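Local coordinates for protein putative sugar ABC transporter (PDB 5ULB) that probably binds methylthioribose-like sugars as the periplasmic component of an ABC importer, and holds a 5-Se-methyl-5-seleno-ribofuranose between its two lobes, at residues A143-W149 with I173-I179; N129-G133 with A162-L167. All coordinates share one frame; numbering follows the deposited sequence. Where two conformers were deposited one is given.

Interaction 1: residues A143-W149 with I173-I179; sequences ANIIKLW and ITELESI
Lys147 and Ser178 join near the C-terminal ends of two parallel strands, 143-148 and 173-179, the two strands of a beta-alpha-beta crossover whose connecting helix is 154-169. The pairing runs from Ala143 with Ile173 to Leu148 with Ile179 and carries one beta bulge. Leu176, with helix-like backbone angles, is the extra residue: its N donates to Ile145 O at 2.8 Å, yet the next bond, from Lys147 N, goes to Glu177 O at 3.0 Å. The bulge leaves Glu177 N buried without a partner.

Apolar packing is closest around two isoleucine pairs. Beneath helices 124-138 and 154-169, Ile145 CG1 is flanked by its own N and C (chi1 71°), which carries CD1 to within 3.8 Å of Ile173 CG2. On the reverse face, under helix 186-200, Ile146 CG2 meets Ile179 CD1 at 4.0 Å. That face loosens toward the strand starts, where Asn144 and exposed Thr174 stand next to each other with no hydrogen bond between their side chains; the end of Glu177 leads away from strand 143-148 to a salt bridge with Lys200.

Bends at chi3 and chi4 curl the lysine chain back, so that Lys147 NZ donates to Ser178 OG at 2.9 Å and to Gln160 OE1, and sits 3.1 Å above the Trp149 ring plane, nearer the ring's margin than its middle.

Interaction 2: residues N129-G133 with A162-L167; sequences NESFG and AYQALL
Ala162 O, facing Asn129 across two neighbouring helices, is gripped twice. Leu166 N donates to it at 3.2 Å as the ordinary helical bond, and a water donates to it at 2.8 Å. The same water gives its other proton to Asn129 OD1, also at 2.8 Å, and so ties the side chain of one helix to the backbone of the other. No direct hydrogen bond joins the two segments.

The segments belong to helices 124-138 and 154-169, which lie on one face of the sheet in one lobe of the periplasmic binding protein fold; the axes of these short segments approach to 10.3 Å and cross at -44°. Between them sits Phe132: its CB already points at helix 154-169, and with CG anti to the backbone N (chi1 -170°) the ring extends that way. Tyr163 presents its edge to the Phe132 face in a T-shaped pair, with planes inclined at 68° and Tyr163 CD1 over the ring centre. Tyr163 CE1 lies 3.7 Å from Phe132 CZ.

Leu166 reaches the same phenyl group from another direction: its CB lies in the ring plane at the edge, 3.8 Å from Phe132 CD2, and the two side chains run antiparallel to one another. Leu166 CD1 then continues to Asn129 OD1, 3.5 Å away, where apolar packing gives way to the water bridge. Leu167 CD2 lies 4.1 Å from Phe132 CZ, while its CG covers a face of Tyr163 within the same helix. Trp210 meets both aromatic rings from outside the pair.

Phe132 is thus bounded by an aromatic edge on one face and an aliphatic chain at its rim. The hydroxyl of Tyr163 is bonded to Glu175 while its ring edge lies on Phe132, so the residue serves a polar and an apolar contact at once; cohesion across the helices is mainly nonpolar, with a single water bridging polar groups.

Interactions 1 and 2 interlock along the chain, their segments alternating in sequence, and their centres lie 12 Å apart. Interaction 2 forms a helical layer on the strands of interaction 1: Ile145 CD1 packs 3.5 Å from Phe132 CE1, and Lys147 CE comes equally near Tyr163 CE2. A probable hydrogen bond of 2.6 Å between Glu175 OE1 and Tyr163 OH fastens the edge strand to the crossover helix. The bound sugar is nearer to interaction 1, about 8 Å from the Trp149 side chain, against about 13 Å from the side chains of Ala162 and Tyr163. Trp149 NE1 hydrogen-bonds to Met156 O and Leu148 O to Thr212 OG1, linking these strand ends to two pocket residues.

Interaction 1: residues A143-W149 with I173-I179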
# COMPACT_ATOMS: atom_id res chain seq x y z
N ALA A 143 -13.17 -10.71 -22.48
CA ALA A 143 -13.95 -9.89 -21.52
C ALA A 143 -13.86 -8.46 -21.94
O ALA A 143 -12.78 -7.95 -22.34
CB ALA A 143 -13.35 -10.08 -20.12
N ASN A 144 -14.99 -7.78 -21.74
CA ASN A 144 -15.02 -6.27 -21.78
C ASN A 144 -14.83 -5.76 -20.36
O ASN A 144 -15.64 -6.17 -19.50
CB ASN A 144 -16.36 -5.84 -22.37
CG ASN A 144 -16.49 -6.26 -23.81
OD1 ASN A 144 -15.54 -6.04 -24.59
ND2 ASN A 144 -17.63 -6.90 -24.16
N ILE A 145 -13.84 -4.93 -20.12
CA ILE A 145 -13.46 -4.53 -18.74
C ILE A 145 -13.46 -3.04 -18.59
O ILE A 145 -13.24 -2.28 -19.55
CB ILE A 145 -12.17 -5.17 -18.30
CG1 ILE A 145 -10.95 -4.60 -18.98
CG2 ILE A 145 -12.25 -6.70 -18.50
CD1 ILE A 145 -9.67 -5.02 -18.39
N ILE A 146 -13.57 -2.65 -17.30
CA ILE A 146 -13.19 -1.29 -16.89
C ILE A 146 -11.94 -1.45 -16.00
O ILE A 146 -11.92 -2.33 -15.17
CB ILE A 146 -14.36 -0.62 -16.05
CG1 ILE A 146 -15.69 -0.70 -16.78
CG2 ILE A 146 -13.98 0.79 -15.71
CD1 ILE A 146 -15.72 -0.14 -18.11
N LYS A 147 -11.01 -0.52 -16.15
CA LYS A 147 -9.84 -0.45 -15.28
C LYS A 147 -10.04 0.78 -14.35
O LYS A 147 -10.42 1.84 -14.78
CB LYS A 147 -8.57 -0.25 -16.16
CG LYS A 147 -7.30 -0.01 -15.35
CD LYS A 147 -6.07 -0.16 -16.18
CE LYS A 147 -5.85 0.75 -17.31
NZ LYS A 147 -5.46 2.04 -16.96
N LEU A 148 -9.73 0.52 -13.08
CA LEU A 148 -9.70 1.64 -12.06
C LEU A 148 -8.24 1.86 -11.74
O LEU A 148 -7.54 0.97 -11.24
CB LEU A 148 -10.46 1.28 -10.81
CG LEU A 148 -11.82 0.56 -11.01
CD1 LEU A 148 -12.44 0.12 -9.69
CD2 LEU A 148 -12.80 1.43 -11.80
N TRP A 149 -7.74 3.08 -12.06
CA TRP A 149 -6.32 3.32 -12.10
C TRP A 149 -6.08 4.87 -12.13
O TRP A 149 -6.96 5.57 -12.64
CB TRP A 149 -5.74 2.71 -13.40
CG TRP A 149 -4.28 2.81 -13.64
CD1 TRP A 149 -3.27 2.08 -13.08
CD2 TRP A 149 -3.61 3.82 -14.45
NE1 TRP A 149 -2.10 2.55 -13.52
CE2 TRP A 149 -2.22 3.59 -14.39
CE3 TRP A 149 -4.09 4.82 -15.30
CZ2 TRP A 149 -1.33 4.32 -15.11
CZ3 TRP A 149 -3.20 5.57 -15.99
CH2 TRP A 149 -1.85 5.30 -15.89
N ILE A 173 -9.30 -9.42 -24.53
CA ILE A 173 -9.63 -8.53 -23.42
C ILE A 173 -9.69 -7.12 -23.97
O ILE A 173 -8.77 -6.65 -24.60
CB ILE A 173 -8.64 -8.58 -22.26
CG1 ILE A 173 -8.45 -10.00 -21.70
CG2 ILE A 173 -9.10 -7.63 -21.16
CD1 ILE A 173 -9.63 -10.63 -21.05
N THR A 174 -10.86 -6.46 -23.82
CA THR A 174 -11.08 -5.14 -24.34
C THR A 174 -11.24 -4.20 -23.14
O THR A 174 -12.16 -4.38 -22.37
CB THR A 174 -12.31 -5.10 -25.24
OG1 THR A 174 -12.15 -5.97 -26.35
CG2 THR A 174 -12.63 -3.66 -25.68
N GLU A 175 -10.38 -3.15 -23.04
CA GLU A 175 -10.55 -2.13 -22.05
C GLU A 175 -11.52 -1.10 -22.61
O GLU A 175 -11.20 -0.38 -23.55
CB GLU A 175 -9.23 -1.46 -21.77
CG GLU A 175 -9.33 -0.38 -20.69
CD GLU A 175 -8.08 0.48 -20.58
OE1 GLU A 175 -7.01 -0.07 -20.29
OE2 GLU A 175 -8.14 1.75 -20.73
N LEU A 176 -12.68 -1.04 -22.01
CA LEU A 176 -13.70 -0.04 -22.43
C LEU A 176 -13.27 1.35 -22.02
O LEU A 176 -13.46 2.30 -22.79
CB LEU A 176 -15.07 -0.42 -21.92
CG LEU A 176 -15.67 -1.70 -22.37
CD1 LEU A 176 -16.89 -1.96 -21.53
CD2 LEU A 176 -15.87 -1.75 -23.83
N GLU A 177 -12.81 1.51 -20.77
CA GLU A 177 -12.46 2.77 -20.15
C GLU A 177 -11.58 2.50 -18.97
O GLU A 177 -11.64 1.44 -18.36
CB GLU A 177 -13.80 3.50 -19.66
CG GLU A 177 -13.63 4.96 -19.57
CD GLU A 177 -14.95 5.68 -19.54
OE1 GLU A 177 -14.87 6.73 -18.85
OE2 GLU A 177 -15.97 5.31 -20.28
N SER A 178 -10.83 3.56 -18.61
CA SER A 178 -10.12 3.64 -17.37
C SER A 178 -10.58 4.87 -16.56
O SER A 178 -10.70 5.93 -17.16
CB SER A 178 -8.61 3.69 -17.65
OG SER A 178 -7.87 3.60 -16.42
N ILE A 179 -10.77 4.67 -15.29
CA ILE A 179 -11.31 5.65 -14.36
C ILE A 179 -10.46 5.71 -13.17
O ILE A 179 -10.05 4.65 -12.66
CB ILE A 179 -12.71 5.10 -13.73
CG1 ILE A 179 -13.76 5.14 -14.70
CG2 ILE A 179 -13.16 5.82 -12.41
CD1 ILE A 179 -14.99 4.33 -14.27
O HOH W 1 -7.77 6.01 -15.23

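Interaction 2: residues N129-G133 with A162-L167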
# COMPACT_ATOMS: atom_id res chain seq x y z
N ASN A 129 -0.30 -9.61 -12.07
CA ASN A 129 -0.43 -10.94 -12.67
C ASN A 129 -1.42 -11.78 -11.92
O ASN A 129 -2.12 -12.60 -12.53
CB ASN A 129 0.95 -11.57 -12.81
CG ASN A 129 1.85 -10.87 -13.84
OD1 ASN A 129 1.38 -10.22 -14.72
ND2 ASN A 129 3.16 -11.01 -13.66
N GLU A 130 -1.44 -11.70 -10.57
CA GLU A 130 -2.34 -12.52 -9.82
C GLU A 130 -3.79 -12.04 -9.84
O GLU A 130 -4.74 -12.79 -9.72
CB GLU A 130 -1.83 -12.68 -8.39
CG GLU A 130 -0.53 -13.42 -8.28
CD GLU A 130 -0.38 -14.81 -9.03
OE1 GLU A 130 -1.26 -15.56 -9.05
OE2 GLU A 130 0.77 -15.07 -9.56
N SER A 131 -4.00 -10.72 -9.90
CA SER A 131 -5.36 -10.13 -9.82
C SER A 131 -5.99 -10.06 -11.20
O SER A 131 -7.02 -10.71 -11.49
CB SER A 131 -5.33 -8.73 -9.15
OG SER A 131 -4.52 -7.82 -9.81
N PHE A 132 -5.35 -9.33 -12.09
CA PHE A 132 -5.76 -9.28 -13.46
C PHE A 132 -5.66 -10.64 -14.16
O PHE A 132 -6.48 -11.00 -14.99
CB PHE A 132 -5.03 -8.17 -14.26
CG PHE A 132 -5.60 -7.93 -15.62
CD1 PHE A 132 -6.83 -7.36 -15.75
CD2 PHE A 132 -4.89 -8.28 -16.78
CE1 PHE A 132 -7.35 -7.15 -16.94
CE2 PHE A 132 -5.46 -8.07 -18.01
CZ PHE A 132 -6.71 -7.53 -18.07
N GLY A 133 -4.62 -11.39 -13.82
CA GLY A 133 -4.54 -12.72 -14.38
C GLY A 133 -5.65 -13.61 -14.00
O GLY A 133 -6.07 -14.48 -14.76
N ALA A 162 2.61 -3.98 -16.35
CA ALA A 162 2.30 -5.41 -16.27
C ALA A 162 0.96 -5.73 -16.93
O ALA A 162 0.78 -6.79 -17.59
CB ALA A 162 2.35 -5.88 -14.83
N TYR A 163 -0.04 -4.88 -16.72
CA TYR A 163 -1.33 -4.98 -17.35
C TYR A 163 -1.22 -4.93 -18.86
O TYR A 163 -1.87 -5.77 -19.57
CB TYR A 163 -2.21 -3.89 -16.78
CG TYR A 163 -3.50 -3.57 -17.55
CD1 TYR A 163 -4.68 -4.34 -17.41
CD2 TYR A 163 -3.54 -2.47 -18.37
CE1 TYR A 163 -5.83 -3.93 -18.06
CE2 TYR A 163 -4.71 -2.10 -19.05
CZ TYR A 163 -5.85 -2.87 -18.84
OH TYR A 163 -7.03 -2.52 -19.44
N GLN A 164 -0.46 -3.98 -19.41
CA GLN A 164 -0.34 -3.90 -20.86
C GLN A 164 0.29 -5.19 -21.43
O GLN A 164 -0.13 -5.64 -22.50
CB GLN A 164 0.47 -2.71 -21.28
CG GLN A 164 -0.24 -1.37 -21.13
CD GLN A 164 -1.46 -1.15 -22.05
OE1 GLN A 164 -2.44 -0.44 -21.67
NE2 GLN A 164 -1.39 -1.72 -23.22
N ALA A 165 1.26 -5.79 -20.69
CA ALA A 165 1.74 -7.08 -21.16
C ALA A 165 0.70 -8.17 -21.23
O ALA A 165 0.67 -9.01 -22.18
CB ALA A 165 2.97 -7.45 -20.36
N LEU A 166 -0.20 -8.21 -20.25
CA LEU A 166 -1.28 -9.19 -20.30
C LEU A 166 -2.31 -8.88 -21.35
O LEU A 166 -2.91 -9.83 -21.94
CB LEU A 166 -1.95 -9.32 -18.93
CG LEU A 166 -1.03 -9.95 -17.89
CD1 LEU A 166 -1.60 -9.92 -16.47
CD2 LEU A 166 -0.62 -11.41 -18.25
N LEU A 167 -2.58 -7.60 -21.66
CA LEU A 167 -3.48 -7.28 -22.78
C LEU A 167 -2.87 -7.74 -24.09
O LEU A 167 -3.58 -8.23 -24.97
CB LEU A 167 -3.68 -5.77 -22.90
CG LEU A 167 -4.61 -5.14 -21.83
CD1 LEU A 167 -4.76 -3.64 -22.28
CD2 LEU A 167 -5.95 -5.80 -21.69
O HOH W 2 2.43 -8.95 -16.94